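Local atomic coordinates of glycoside hydrolase family protein (Novosphingobium sp. PP1Y, PDB entry 6Q2F), a protein that probably hydrolyses alpha-L-rhamnosidic linkages, releasing L-rhamnose from rhamnose-bearing substrates, as a bacterial alpha-L-rhamnosidase of the glycoside hydrolases. Residues A1029-N1034 against S1130-P1135; E518-L523 against D547-D552; A888-P893 against A913-E918; I130-S133 against E138-G141; G746-E751 against Y762-F767. One frame throughout, in Å; residues are numbered along the deposited sequence.

Contact 1. Residues A1029-N1034 against S1130-P1135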
# COMPACT_ATOMS: atom_id res chain seq x y z
N ALA A 1029 -2.42 32.17 20.35
CA ALA A 1029 -2.84 33.06 21.42
C ALA A 1029 -1.87 32.91 22.59
O ALA A 1029 -1.60 31.79 23.03
CB ALA A 1029 -4.27 32.76 21.87
N THR A 1030 -1.35 34.03 23.08
CA THR A 1030 -0.33 34.03 24.14
C THR A 1030 -0.98 34.42 25.46
O THR A 1030 -1.41 35.56 25.65
CB THR A 1030 0.81 34.98 23.78
OG1 THR A 1030 1.46 34.52 22.59
CG2 THR A 1030 1.83 35.05 24.91
N TYR A 1031 -1.05 33.46 26.38
CA TYR A 1031 -1.63 33.69 27.70
C TYR A 1031 -0.53 34.05 28.69
O TYR A 1031 0.55 33.45 28.69
CB TYR A 1031 -2.37 32.45 28.19
CG TYR A 1031 -3.66 32.12 27.47
CD1 TYR A 1031 -3.65 31.59 26.18
CD2 TYR A 1031 -4.89 32.27 28.11
CE1 TYR A 1031 -4.84 31.26 25.52
CE2 TYR A 1031 -6.07 31.93 27.46
CZ TYR A 1031 -6.04 31.42 26.17
OH TYR A 1031 -7.21 31.08 25.54
N SER A 1032 -0.84 35.00 29.56
CA SER A 1032 0.14 35.70 30.40
C SER A 1032 -0.43 35.83 31.80
O SER A 1032 -1.62 36.12 31.96
CB SER A 1032 0.45 37.09 29.84
OG SER A 1032 1.36 37.79 30.66
N ARG A 1033 0.43 35.65 32.80
CA ARG A 1033 0.02 35.62 34.19
C ARG A 1033 1.28 35.47 35.04
O ARG A 1033 2.32 35.01 34.56
CB ARG A 1033 -0.92 34.44 34.44
CG ARG A 1033 -1.71 34.45 35.72
CD ARG A 1033 -2.27 33.05 35.95
NE ARG A 1033 -3.23 32.99 37.05
CZ ARG A 1033 -2.90 33.12 38.33
NH1 ARG A 1033 -1.64 33.34 38.67
NH2 ARG A 1033 -3.83 33.03 39.27
N ASN A 1034 1.16 35.87 36.31
CA ASN A 1034 2.13 35.55 37.35
C ASN A 1034 1.56 34.51 38.31
O ASN A 1034 0.34 34.30 38.36
CB ASN A 1034 2.53 36.80 38.16
CG ASN A 1034 3.30 37.79 37.33
OD1 ASN A 1034 4.22 37.41 36.59
ND2 ASN A 1034 2.94 39.05 37.42
N SER A 1130 -11.07 25.86 21.52
CA SER A 1130 -9.93 26.70 21.20
C SER A 1130 -9.35 27.35 22.46
O SER A 1130 -10.08 27.74 23.37
CB SER A 1130 -10.35 27.80 20.21
OG SER A 1130 -9.22 28.53 19.78
N GLY A 1131 -8.02 27.46 22.48
CA GLY A 1131 -7.31 28.20 23.51
C GLY A 1131 -6.96 27.37 24.73
O GLY A 1131 -6.97 26.13 24.73
N LEU A 1132 -6.61 28.10 25.79
CA LEU A 1132 -6.25 27.50 27.08
C LEU A 1132 -7.53 27.36 27.89
O LEU A 1132 -8.00 28.32 28.49
CB LEU A 1132 -5.23 28.37 27.81
CG LEU A 1132 -4.73 27.85 29.18
CD1 LEU A 1132 -4.17 26.43 29.06
CD2 LEU A 1132 -3.67 28.77 29.75
N ILE A 1133 -8.11 26.16 27.89
CA ILE A 1133 -9.39 25.97 28.56
C ILE A 1133 -9.21 25.62 30.05
O ILE A 1133 -10.03 26.01 30.88
CB ILE A 1133 -10.17 24.88 27.81
CG1 ILE A 1133 -10.53 25.37 26.40
CG2 ILE A 1133 -11.42 24.46 28.58
CD1 ILE A 1133 -10.99 24.26 25.47
N GLY A 1134 -8.14 24.91 30.40
CA GLY A 1134 -7.90 24.54 31.78
C GLY A 1134 -8.76 23.43 32.36
O GLY A 1134 -9.36 22.64 31.63
N PRO A 1135 -8.81 23.34 33.71
CA PRO A 1135 -8.11 24.25 34.63
C PRO A 1135 -6.60 24.04 34.64
O PRO A 1135 -6.11 22.94 34.32
CB PRO A 1135 -8.72 23.89 35.99
CG PRO A 1135 -9.02 22.43 35.86
CD PRO A 1135 -9.40 22.19 34.41
O HOH W 1 -9.11 30.59 27.39
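Tyr1031 and Leu1132 face each other from strands of two different sheets, with CA atoms 7.7 Å apart and no backbone-to-backbone hydrogen bond across the gap. The Tyr1031 side chain reaches across it. Leu1132 CB stands over the centre of the Tyr1031 ring, 3.5 Å from the centroid and only 11° off the ring normal, which meets the criteria of a CH-pi contact. Leu1132 CG is anti to the backbone N (chi1 -179°), and CD2 extends the cover to the base of the ring, 4.1 Å from Tyr1031 CG. At the far end of the ring the phenol oxygen meets the backbone of the same leucine once directly and once through a water. Leu1132 N donates to Tyr1031 OH over 3.1 Å in a fairly straight bond (162° at the hydrogen), and the hydroxyl donates to a water at 2.7 Å, which in turn donates to Leu1132 O. The buried hydroxyl is therefore used both as acceptor and as donor. Gly1131 CA passes 3.5 Å from Tyr1031 OH; its positive phi favours glycine, and a CB there would run into that hydroxyl. Further on, Ile1133 and Gly1134 both face Arg1053 in a classic beta bulge. The contact joins the two sheets of a beta sandwich in the galactose-binding-like region: Tyr1031 also packs on Trp992 and Val994 of strand 992-996, and Leu1132 touches Ile1092 of strand 1086-1095 and Leu1051 of strand 1047-1055.

Contact 2. Residues E518-L523 against D547-D552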
# COMPACT_ATOMS: atom_id res chain seq x y z
N GLU A 518 11.08 -16.66 -23.76
CA GLU A 518 12.35 -16.98 -23.12
C GLU A 518 12.27 -16.82 -21.61
O GLU A 518 12.80 -17.64 -20.86
CB GLU A 518 13.48 -16.09 -23.65
CG GLU A 518 13.75 -16.13 -25.14
CD GLU A 518 14.50 -14.88 -25.60
OE1 GLU A 518 15.66 -14.69 -25.18
OE2 GLU A 518 13.90 -14.07 -26.34
N GLN A 519 11.64 -15.73 -21.14
CA GLN A 519 11.53 -15.52 -19.70
C GLN A 519 10.74 -16.65 -19.06
O GLN A 519 11.12 -17.14 -18.00
CB GLN A 519 10.85 -14.17 -19.39
CG GLN A 519 11.56 -12.94 -19.95
CD GLN A 519 12.84 -12.60 -19.21
OE1 GLN A 519 13.35 -13.41 -18.44
NE2 GLN A 519 13.38 -11.41 -19.46
N PHE A 520 9.64 -17.05 -19.68
CA PHE A 520 8.83 -18.13 -19.12
C PHE A 520 9.65 -19.42 -19.05
O PHE A 520 9.65 -20.11 -18.02
CB PHE A 520 7.58 -18.32 -19.97
CG PHE A 520 6.63 -19.36 -19.45
CD1 PHE A 520 6.90 -20.72 -19.62
CD2 PHE A 520 5.44 -18.99 -18.83
CE1 PHE A 520 6.01 -21.67 -19.16
CE2 PHE A 520 4.56 -19.94 -18.37
CZ PHE A 520 4.84 -21.29 -18.54
N GLN A 521 10.35 -19.75 -20.13
CA GLN A 521 11.19 -20.95 -20.14
C GLN A 521 12.24 -20.89 -19.04
O GLN A 521 12.46 -21.87 -18.32
CB GLN A 521 11.86 -21.11 -21.50
CG GLN A 521 12.88 -22.21 -21.53
CD GLN A 521 12.23 -23.56 -21.69
OE1 GLN A 521 11.43 -23.76 -22.60
NE2 GLN A 521 12.55 -24.48 -20.80
N ARG A 522 12.90 -19.74 -18.88
CA ARG A 522 13.98 -19.66 -17.90
C ARG A 522 13.43 -19.73 -16.48
O ARG A 522 14.05 -20.33 -15.60
CB ARG A 522 14.79 -18.38 -18.11
CG ARG A 522 15.62 -17.95 -16.87
CD ARG A 522 16.31 -16.59 -17.08
NE ARG A 522 15.38 -15.46 -16.96
CZ ARG A 522 15.06 -14.86 -15.81
NH1 ARG A 522 15.57 -15.31 -14.66
NH2 ARG A 522 14.20 -13.84 -15.80
N LEU A 523 12.26 -19.13 -16.23
CA LEU A 523 11.75 -19.05 -14.87
C LEU A 523 10.88 -20.24 -14.48
O LEU A 523 10.86 -20.60 -13.31
CB LEU A 523 10.95 -17.75 -14.66
CG LEU A 523 11.72 -16.43 -14.62
CD1 LEU A 523 10.83 -15.21 -14.92
CD2 LEU A 523 12.37 -16.25 -13.24
N ASP A 547 -5.13 -24.37 -16.19
CA ASP A 547 -5.15 -23.47 -15.04
C ASP A 547 -3.76 -23.33 -14.43
O ASP A 547 -3.37 -22.24 -13.99
CB ASP A 547 -6.15 -23.97 -13.99
CG ASP A 547 -7.58 -23.70 -14.39
OD1 ASP A 547 -7.80 -22.89 -15.32
OD2 ASP A 547 -8.49 -24.28 -13.76
N ARG A 548 -2.99 -24.43 -14.40
CA ARG A 548 -1.63 -24.32 -13.87
C ARG A 548 -0.72 -23.59 -14.84
O ARG A 548 0.14 -22.81 -14.42
CB ARG A 548 -1.07 -25.70 -13.55
CG ARG A 548 -1.72 -26.31 -12.33
CD ARG A 548 -1.25 -27.73 -12.11
NE ARG A 548 -1.95 -28.29 -10.96
CZ ARG A 548 -1.68 -29.47 -10.42
NH1 ARG A 548 -0.70 -30.24 -10.91
NH2 ARG A 548 -2.38 -29.87 -9.38
N PHE A 549 -0.91 -23.79 -16.15
CA PHE A 549 -0.13 -22.99 -17.08
C PHE A 549 -0.41 -21.51 -16.89
O PHE A 549 0.51 -20.69 -16.88
CB PHE A 549 -0.40 -23.36 -18.53
CG PHE A 549 0.03 -22.27 -19.47
CD1 PHE A 549 1.37 -21.99 -19.66
CD2 PHE A 549 -0.91 -21.49 -20.12
CE1 PHE A 549 1.78 -20.98 -20.51
CE2 PHE A 549 -0.50 -20.47 -20.97
CZ PHE A 549 0.84 -20.22 -21.16
N LEU A 550 -1.69 -21.15 -16.76
CA LEU A 550 -2.02 -19.74 -16.61
C LEU A 550 -1.44 -19.18 -15.32
O LEU A 550 -0.89 -18.08 -15.31
CB LEU A 550 -3.54 -19.55 -16.70
CG LEU A 550 -4.06 -20.00 -18.08
CD1 LEU A 550 -5.57 -20.21 -18.11
CD2 LEU A 550 -3.62 -19.03 -19.18
N TYR A 551 -1.52 -19.95 -14.22
CA TYR A 551 -0.81 -19.59 -12.99
C TYR A 551 0.67 -19.33 -13.27
O TYR A 551 1.23 -18.31 -12.82
CB TYR A 551 -0.95 -20.70 -11.94
CG TYR A 551 -0.04 -20.51 -10.73
CD1 TYR A 551 1.25 -21.02 -10.71
CD2 TYR A 551 -0.48 -19.80 -9.61
CE1 TYR A 551 2.09 -20.83 -9.61
CE2 TYR A 551 0.36 -19.62 -8.50
CZ TYR A 551 1.64 -20.12 -8.52
OH TYR A 551 2.49 -19.95 -7.43
N ASP A 552 1.33 -20.24 -13.99
CA ASP A 552 2.74 -20.07 -14.34
C ASP A 552 2.95 -18.83 -15.18
O ASP A 552 3.98 -18.15 -15.06
CB ASP A 552 3.25 -21.31 -15.09
CG ASP A 552 3.44 -22.52 -14.18
OD1 ASP A 552 3.60 -22.29 -12.96
OD2 ASP A 552 3.43 -23.67 -14.68
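Phe520 reaches from helix 516-524 to helix 543-575, where it meets Phe549 and Asp552; the CA atoms of Phe520 and Asp552 are 8.0 Å apart. Its CB makes no contact with 547-552, but CG set anti to the backbone N (chi1 -177°) projects the ring across the gap. Contact begins at CD2, 4.1 Å from Asp552 O. Next comes CE2, lying 3.7 Å from Asp552 C and equally near Phe549 CE1. At the tip, Phe520 CZ sits 3.7 Å from Phe549 CE1 and 3.8 Å from Asp552 CB, so it touches both the second ring and the aspartate's methylene. The rings meet at an intermediate tilt: their centroids are 5.5 Å apart, their planes stand at 48°, and Phe520 CZ arrives at the rim of Phe549, near its plane. Phe549 also meets Trp531, while Tyr526 packs edge-to-face with Phe520. An alanine in place of Phe520 would probably leave Phe549 CE1 and Asp552 CB without the ring they pack on and open a gap between the two helices. No hydrogen bond spans the segments. Asp552 offers only carbon and backbone here, its carboxylate being bonded to Tyr526 OH, Ser829 OG and Asn830 N. The chemistry is thus that of a buried apolar interface on the long helix that precedes barrel strand 579-582, with the carboxylate of Asp552 turned to its own polar partners.

Contact 3. Residues A888-P893 against A913-E918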
# COMPACT_ATOMS: atom_id res chain seq x y z
N ALA A 888 -10.37 -7.31 28.91
CA ALA A 888 -10.33 -8.13 27.71
C ALA A 888 -10.54 -7.25 26.49
O ALA A 888 -11.24 -6.24 26.55
CB ALA A 888 -11.38 -9.24 27.77
N GLY A 889 -9.91 -7.64 25.38
CA GLY A 889 -9.93 -6.85 24.17
C GLY A 889 -8.98 -5.68 24.13
O GLY A 889 -8.85 -5.03 23.09
N VAL A 890 -8.30 -5.37 25.24
CA VAL A 890 -7.31 -4.30 25.22
C VAL A 890 -6.13 -4.77 24.39
O VAL A 890 -5.56 -5.84 24.64
CB VAL A 890 -6.89 -3.89 26.64
CG1 VAL A 890 -5.58 -3.10 26.60
CG2 VAL A 890 -7.99 -3.06 27.30
N LYS A 891 -5.77 -3.98 23.39
CA LYS A 891 -4.62 -4.30 22.55
C LYS A 891 -3.48 -3.40 22.98
O LYS A 891 -3.65 -2.18 23.10
CB LYS A 891 -4.92 -4.09 21.07
CG LYS A 891 -6.25 -4.64 20.59
CD LYS A 891 -6.32 -6.13 20.72
CE LYS A 891 -7.73 -6.63 20.43
NZ LYS A 891 -7.97 -8.01 20.97
N ILE A 892 -2.32 -4.00 23.20
CA ILE A 892 -1.08 -3.25 23.39
C ILE A 892 -0.03 -3.90 22.49
O ILE A 892 0.83 -4.64 22.98
CB ILE A 892 -0.65 -3.23 24.86
CG1 ILE A 892 -1.75 -2.63 25.73
CG2 ILE A 892 0.63 -2.43 25.05
CD1 ILE A 892 -1.43 -2.60 27.21
N PRO A 893 -0.09 -3.67 21.17
CA PRO A 893 0.89 -4.30 20.27
C PRO A 893 2.28 -3.75 20.56
O PRO A 893 2.45 -2.76 21.27
CB PRO A 893 0.40 -3.90 18.87
CG PRO A 893 -0.30 -2.57 19.10
CD PRO A 893 -0.93 -2.67 20.48
N ALA A 913 -9.03 4.50 27.01
CA ALA A 913 -8.94 4.29 28.45
C ALA A 913 -7.51 4.00 28.88
O ALA A 913 -6.83 3.14 28.31
CB ALA A 913 -9.84 3.14 28.89
N ALA A 914 -7.05 4.72 29.91
CA ALA A 914 -5.78 4.42 30.53
C ALA A 914 -5.75 2.97 31.02
O ALA A 914 -6.79 2.39 31.35
CB ALA A 914 -5.52 5.36 31.71
N GLN A 915 -4.56 2.39 31.06
CA GLN A 915 -4.35 1.03 31.55
C GLN A 915 -3.25 1.02 32.59
O GLN A 915 -2.26 1.75 32.48
CB GLN A 915 -3.98 0.07 30.40
CG GLN A 915 -4.92 0.14 29.20
CD GLN A 915 -6.31 -0.36 29.54
OE1 GLN A 915 -6.47 -1.41 30.17
NE2 GLN A 915 -7.33 0.39 29.13
N SER A 916 -3.44 0.18 33.61
CA SER A 916 -2.43 -0.15 34.60
C SER A 916 -2.15 -1.63 34.46
O SER A 916 -2.98 -2.46 34.86
CB SER A 916 -2.90 0.18 36.03
OG SER A 916 -2.94 1.57 36.25
N ILE A 917 -1.01 -1.98 33.88
CA ILE A 917 -0.73 -3.38 33.57
C ILE A 917 0.52 -3.83 34.32
O ILE A 917 1.28 -3.02 34.85
CB ILE A 917 -0.56 -3.62 32.06
CG1 ILE A 917 0.67 -2.86 31.55
CG2 ILE A 917 -1.81 -3.21 31.30
CD1 ILE A 917 0.98 -3.12 30.05
N GLU A 918 0.73 -5.14 34.32
CA GLU A 918 2.03 -5.72 34.61
C GLU A 918 2.56 -6.26 33.29
O GLU A 918 1.95 -7.16 32.70
CB GLU A 918 1.95 -6.82 35.68
CG GLU A 918 1.65 -6.30 37.09
CD GLU A 918 2.56 -6.91 38.16
OE1 GLU A 918 2.60 -8.15 38.28
OE2 GLU A 918 3.24 -6.13 38.85
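Val890 and Gln915 lie alongside one another, their side chains running in opposite directions, whereas Ile892 and Ile917 meet tip to tip. In the first pair both valine methyls touch the amide: Val890 CG2 is 3.6 Å from Gln915 OE1, and Val890 CG1 is 4.0 Å from the same oxygen. A bend at chi2 (-67°) folds the amide back toward its own chain, where a bond of 2.9 Å from Gln915 NE2 to Ala913 O holds it. The donor approaches from above the carbonyl plane, 63° out of it, with the acceptor close to the amide plane. In the second pair the closest approach is between the terminal methyls, Ile892 CD1 to Ile917 CD1 at 3.8 Å, and Phe883 of strand 881-884 touches both side chains. A leucine in place of Gln915 removes the NE2 donor to Ala913 O and would probably leave the entry to strand 915-921 less firmly fixed. Asn909 ND2 is a second donor to that carbonyl. Chemically, an amide fixed by its own loop rests on valine methyls, while apolar isoleucine ends pack the loop 888-893 against strand 915-921 of the antiparallel sheet, without any hydrogen bond between the segments.

Contact 4. Residues I130-S133 against E138-G141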
# COMPACT_ATOMS: atom_id res chain seq x y z
N ILE A 130 12.79 12.84 -5.78
CA ILE A 130 11.84 13.08 -6.86
C ILE A 130 11.11 11.79 -7.15
O ILE A 130 11.58 10.70 -6.83
CB ILE A 130 12.53 13.59 -8.14
CG1 ILE A 130 13.57 12.56 -8.61
CG2 ILE A 130 13.16 14.93 -7.86
CD1 ILE A 130 14.19 12.92 -9.98
N ALA A 131 9.93 11.92 -7.75
CA ALA A 131 9.21 10.75 -8.21
C ALA A 131 9.87 10.20 -9.48
O ALA A 131 10.66 10.89 -10.14
CB ALA A 131 7.75 11.09 -8.50
N ALA A 132 9.53 8.95 -9.82
CA ALA A 132 10.14 8.26 -10.96
C ALA A 132 9.48 8.62 -12.29
O ALA A 132 9.77 7.98 -13.30
CB ALA A 132 10.11 6.75 -10.72
N SER A 133 8.60 9.61 -12.32
CA SER A 133 7.95 10.03 -13.56
C SER A 133 7.44 11.45 -13.37
O SER A 133 7.21 11.88 -12.23
CB SER A 133 6.78 9.10 -13.92
OG SER A 133 5.66 9.39 -13.08
N GLU A 138 3.77 6.36 -12.88
CA GLU A 138 4.69 5.45 -12.24
C GLU A 138 6.04 5.65 -12.89
O GLU A 138 6.90 6.23 -12.33
CB GLU A 138 4.23 4.02 -12.42
CG GLU A 138 5.19 2.98 -11.90
CD GLU A 138 5.32 3.00 -10.40
OE1 GLU A 138 6.32 2.54 -9.89
OE2 GLU A 138 4.43 3.51 -9.74
N THR A 139 6.19 5.15 -14.10
CA THR A 139 7.38 5.29 -14.90
C THR A 139 6.93 5.40 -16.33
O THR A 139 6.85 4.44 -17.04
CB THR A 139 8.40 4.15 -14.72
OG1 THR A 139 7.73 2.90 -14.69
CG2 THR A 139 9.17 4.30 -13.48
N GLY A 140 6.61 6.61 -16.73
CA GLY A 140 6.04 6.87 -18.03
C GLY A 140 6.29 8.32 -18.42
O GLY A 140 6.44 9.21 -17.56
N GLY A 141 6.34 8.54 -19.73
CA GLY A 141 6.52 9.86 -20.28
C GLY A 141 6.62 9.78 -21.79
O GLY A 141 6.73 8.70 -22.36
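Ser133 and Thr139 bring the two arms of a short loop together, their CA atoms 5.0 Å apart, just past the C-terminal end of barrel strand 127-131. Ser133 presents its methylene: CB lies 3.3 Å from Glu138 O and 3.7 Å from Gly140 O. With chi1 at 76°, Ser133 OG stands between the backbone N and the carbonyl carbon and finds a hydrogen-bond partner just beyond the segments. In Thr139, with chi1 at 43°, it is OG1 that stands between the backbone N and the carbonyl carbon, bonded to Lys466 NZ and His565 NE2. This puts Thr139 CG2 anti to the carbonyl carbon and against Ala132, 3.7 Å from its O and 3.8 Å from its CB. Ala132 CB also touches Glu138 O at 3.6 Å, so that Ala132 CB and Ser133 CB both pack on that carbonyl oxygen. Glu138 follows a cis peptide bond, and its CB points away from 130-133. Its chain runs out anti at chi1 (175°) and bends at chi2, touching Lys466, Ile505, His565 and Tyr566. The side chain is about 8 Å from the bound sodium ion, whose site is formed by Asp503, Ser504, Glu583, Glu586 and Glu644, and so is not itself a ligand of the metal. The backbones of both arms are held by outside groups: Glu463 takes the N-H of Glu138 with OE2 and that of Thr139 with OE1, and on the first arm Tyr475 OH bonds to Ala132 O. The chemistry implies a loop closed by carbon-to-carbonyl packing and shaped by surrounding carboxylate, lysine and tyrosine groups, near the sodium site at the barrel mouth.

Contact 5. Residues G746-E751 against Y762-F767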
# COMPACT_ATOMS: atom_id res chain seq x y z
N GLY A 746 -3.46 -8.18 -1.10
CA GLY A 746 -4.54 -8.97 -1.65
C GLY A 746 -5.10 -9.92 -0.61
O GLY A 746 -6.30 -9.91 -0.34
N LEU A 747 -4.22 -10.72 0.01
CA LEU A 747 -4.69 -11.67 1.02
C LEU A 747 -5.41 -10.95 2.14
O LEU A 747 -6.44 -11.42 2.63
CB LEU A 747 -3.51 -12.46 1.59
CG LEU A 747 -2.78 -13.51 0.74
CD1 LEU A 747 -1.49 -13.95 1.46
CD2 LEU A 747 -3.69 -14.73 0.47
N TYR A 748 -4.89 -9.80 2.55
CA TYR A 748 -5.33 -9.12 3.76
C TYR A 748 -5.82 -7.71 3.45
O TYR A 748 -5.79 -6.82 4.30
CB TYR A 748 -4.20 -9.13 4.79
CG TYR A 748 -3.65 -10.53 4.98
CD1 TYR A 748 -4.49 -11.57 5.38
CD2 TYR A 748 -2.31 -10.82 4.74
CE1 TYR A 748 -4.01 -12.86 5.54
CE2 TYR A 748 -1.81 -12.11 4.91
CZ TYR A 748 -2.66 -13.12 5.30
OH TYR A 748 -2.18 -14.41 5.45
N GLY A 749 -6.28 -7.50 2.21
CA GLY A 749 -6.81 -6.21 1.79
C GLY A 749 -8.11 -5.84 2.47
O GLY A 749 -8.37 -4.65 2.67
N ASP A 750 -8.90 -6.84 2.85
CA ASP A 750 -10.18 -6.62 3.52
C ASP A 750 -10.19 -7.17 4.93
O ASP A 750 -10.60 -6.47 5.86
CB ASP A 750 -11.30 -7.26 2.69
CG ASP A 750 -11.43 -6.64 1.32
OD1 ASP A 750 -11.59 -5.41 1.23
OD2 ASP A 750 -11.36 -7.39 0.33
N GLU A 751 -9.75 -8.41 5.11
CA GLU A 751 -9.69 -9.03 6.41
C GLU A 751 -8.25 -9.14 6.86
O GLU A 751 -7.41 -9.64 6.10
CB GLU A 751 -10.33 -10.42 6.36
CG GLU A 751 -11.80 -10.36 5.97
CD GLU A 751 -12.46 -11.73 5.96
OE1 GLU A 751 -11.73 -12.75 5.89
OE2 GLU A 751 -13.71 -11.77 6.04
N TYR A 762 6.37 -11.03 14.35
CA TYR A 762 6.48 -11.82 13.13
C TYR A 762 6.80 -10.93 11.94
O TYR A 762 6.54 -9.72 11.95
CB TYR A 762 5.20 -12.62 12.84
CG TYR A 762 3.98 -11.79 12.50
CD1 TYR A 762 3.22 -11.18 13.51
CD2 TYR A 762 3.55 -11.66 11.19
CE1 TYR A 762 2.09 -10.42 13.21
CE2 TYR A 762 2.42 -10.92 10.88
CZ TYR A 762 1.70 -10.30 11.88
OH TYR A 762 0.57 -9.58 11.56
N ASP A 763 7.42 -11.56 10.95
CA ASP A 763 7.64 -11.02 9.62
C ASP A 763 6.93 -11.91 8.61
O ASP A 763 6.82 -13.13 8.82
CB ASP A 763 9.14 -10.99 9.25
CG ASP A 763 9.94 -9.98 10.04
OD1 ASP A 763 9.37 -8.92 10.38
OD2 ASP A 763 11.14 -10.25 10.30
N TYR A 764 6.45 -11.32 7.53
CA TYR A 764 6.06 -12.13 6.38
C TYR A 764 7.30 -12.53 5.60
O TYR A 764 8.26 -11.76 5.50
CB TYR A 764 5.12 -11.37 5.46
CG TYR A 764 3.76 -11.11 6.03
CD1 TYR A 764 2.92 -12.16 6.35
CD2 TYR A 764 3.31 -9.81 6.23
CE1 TYR A 764 1.65 -11.93 6.86
CE2 TYR A 764 2.05 -9.58 6.74
CZ TYR A 764 1.23 -10.64 7.05
OH TYR A 764 -0.02 -10.40 7.56
N ILE A 765 7.29 -13.74 5.04
CA ILE A 765 8.30 -14.18 4.08
C ILE A 765 7.57 -14.66 2.84
O ILE A 765 6.54 -15.34 2.94
CB ILE A 765 9.22 -15.29 4.63
CG1 ILE A 765 8.42 -16.51 5.09
CG2 ILE A 765 10.05 -14.80 5.78
CD1 ILE A 765 9.33 -17.74 5.35
N ASN A 766 8.09 -14.29 1.67
CA ASN A 766 7.56 -14.74 0.40
C ASN A 766 8.44 -15.85 -0.15
O ASN A 766 9.36 -16.35 0.52
CB ASN A 766 7.44 -13.55 -0.57
CG ASN A 766 8.80 -12.96 -0.96
OD1 ASN A 766 9.82 -13.27 -0.35
ND2 ASN A 766 8.79 -12.09 -1.97
N PHE A 767 8.17 -16.27 -1.39
CA PHE A 767 8.91 -17.39 -1.97
C PHE A 767 10.40 -17.06 -2.04
O PHE A 767 11.24 -17.90 -1.67
CB PHE A 767 8.33 -17.74 -3.34
CG PHE A 767 9.14 -18.75 -4.13
CD1 PHE A 767 8.88 -20.11 -4.01
CD2 PHE A 767 10.14 -18.33 -5.00
CE1 PHE A 767 9.61 -21.05 -4.75
CE2 PHE A 767 10.88 -19.27 -5.75
CZ PHE A 767 10.61 -20.62 -5.64
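Tyr748 and Tyr764 turn nearly parallel rings toward each other, the planes inclined by 15°, but slid so far apart that they barely overlap; the centroids are 5.9 Å apart, so this is not a true stack. Leu747 CB covers one face of the Tyr748 ring, 3.6 Å above its centre, and Glu751 O lies in the plane at its edge. Tyr762 CE2 sits over a face of the Tyr764 ring, 4.0 Å from the plane and displaced toward the rim. The rings approach obliquely: Tyr764 OH is 3.6 Å from Tyr748 CE2 and 3.7 Å from Tyr748 CD2, and Tyr748 CE2 in turn lies 4.0 Å from Tyr764 CE1. With CG anti to the carbonyl carbon (chi1 -51° for Tyr748 and -69° for Tyr764), each ring is carried toward the other segment, bringing Tyr764 OH to the CD2-CE2 side of Tyr748. No hydrogen bond links the segments, and the meeting is a dispersion contact between a phenol oxygen and that side of the other ring. It falls where Tyr748 leaves the helical conformation after helix 744-747. The pair joins this helix end to strand 762-765 within the beta-alpha-beta unit begun by strand 734-737, whose Tyr736 packs edge-to-face with Tyr764. Barrel helix 620-636 touches both side chains, through Ala624 at Tyr748 and Lys627 at Tyr764.

How the contacts relate
From the N terminus the contacts come in the order 4, 2, 5, 3, 1, each closing its loop before the next opens, so none nests in or crosses another. Contact 4 closes a short loop after a barrel strand, and contact 2 pairs two helices between barrel strands 497-502 and 579-582. Contact 5 ties helix 744-747 to strand 762-765 in a beta-alpha-beta unit beyond the barrel, contact 3 ties the loop before strand 894-899 to strand 915-921, and contact 1 spans the longest loop, in the C-terminal sandwich. Contacts 2 and 5 approach to about 7 Å between nearest atoms. Contacts 1 and 2, with centres 69 Å apart, lie on opposite sides of the chain's centre.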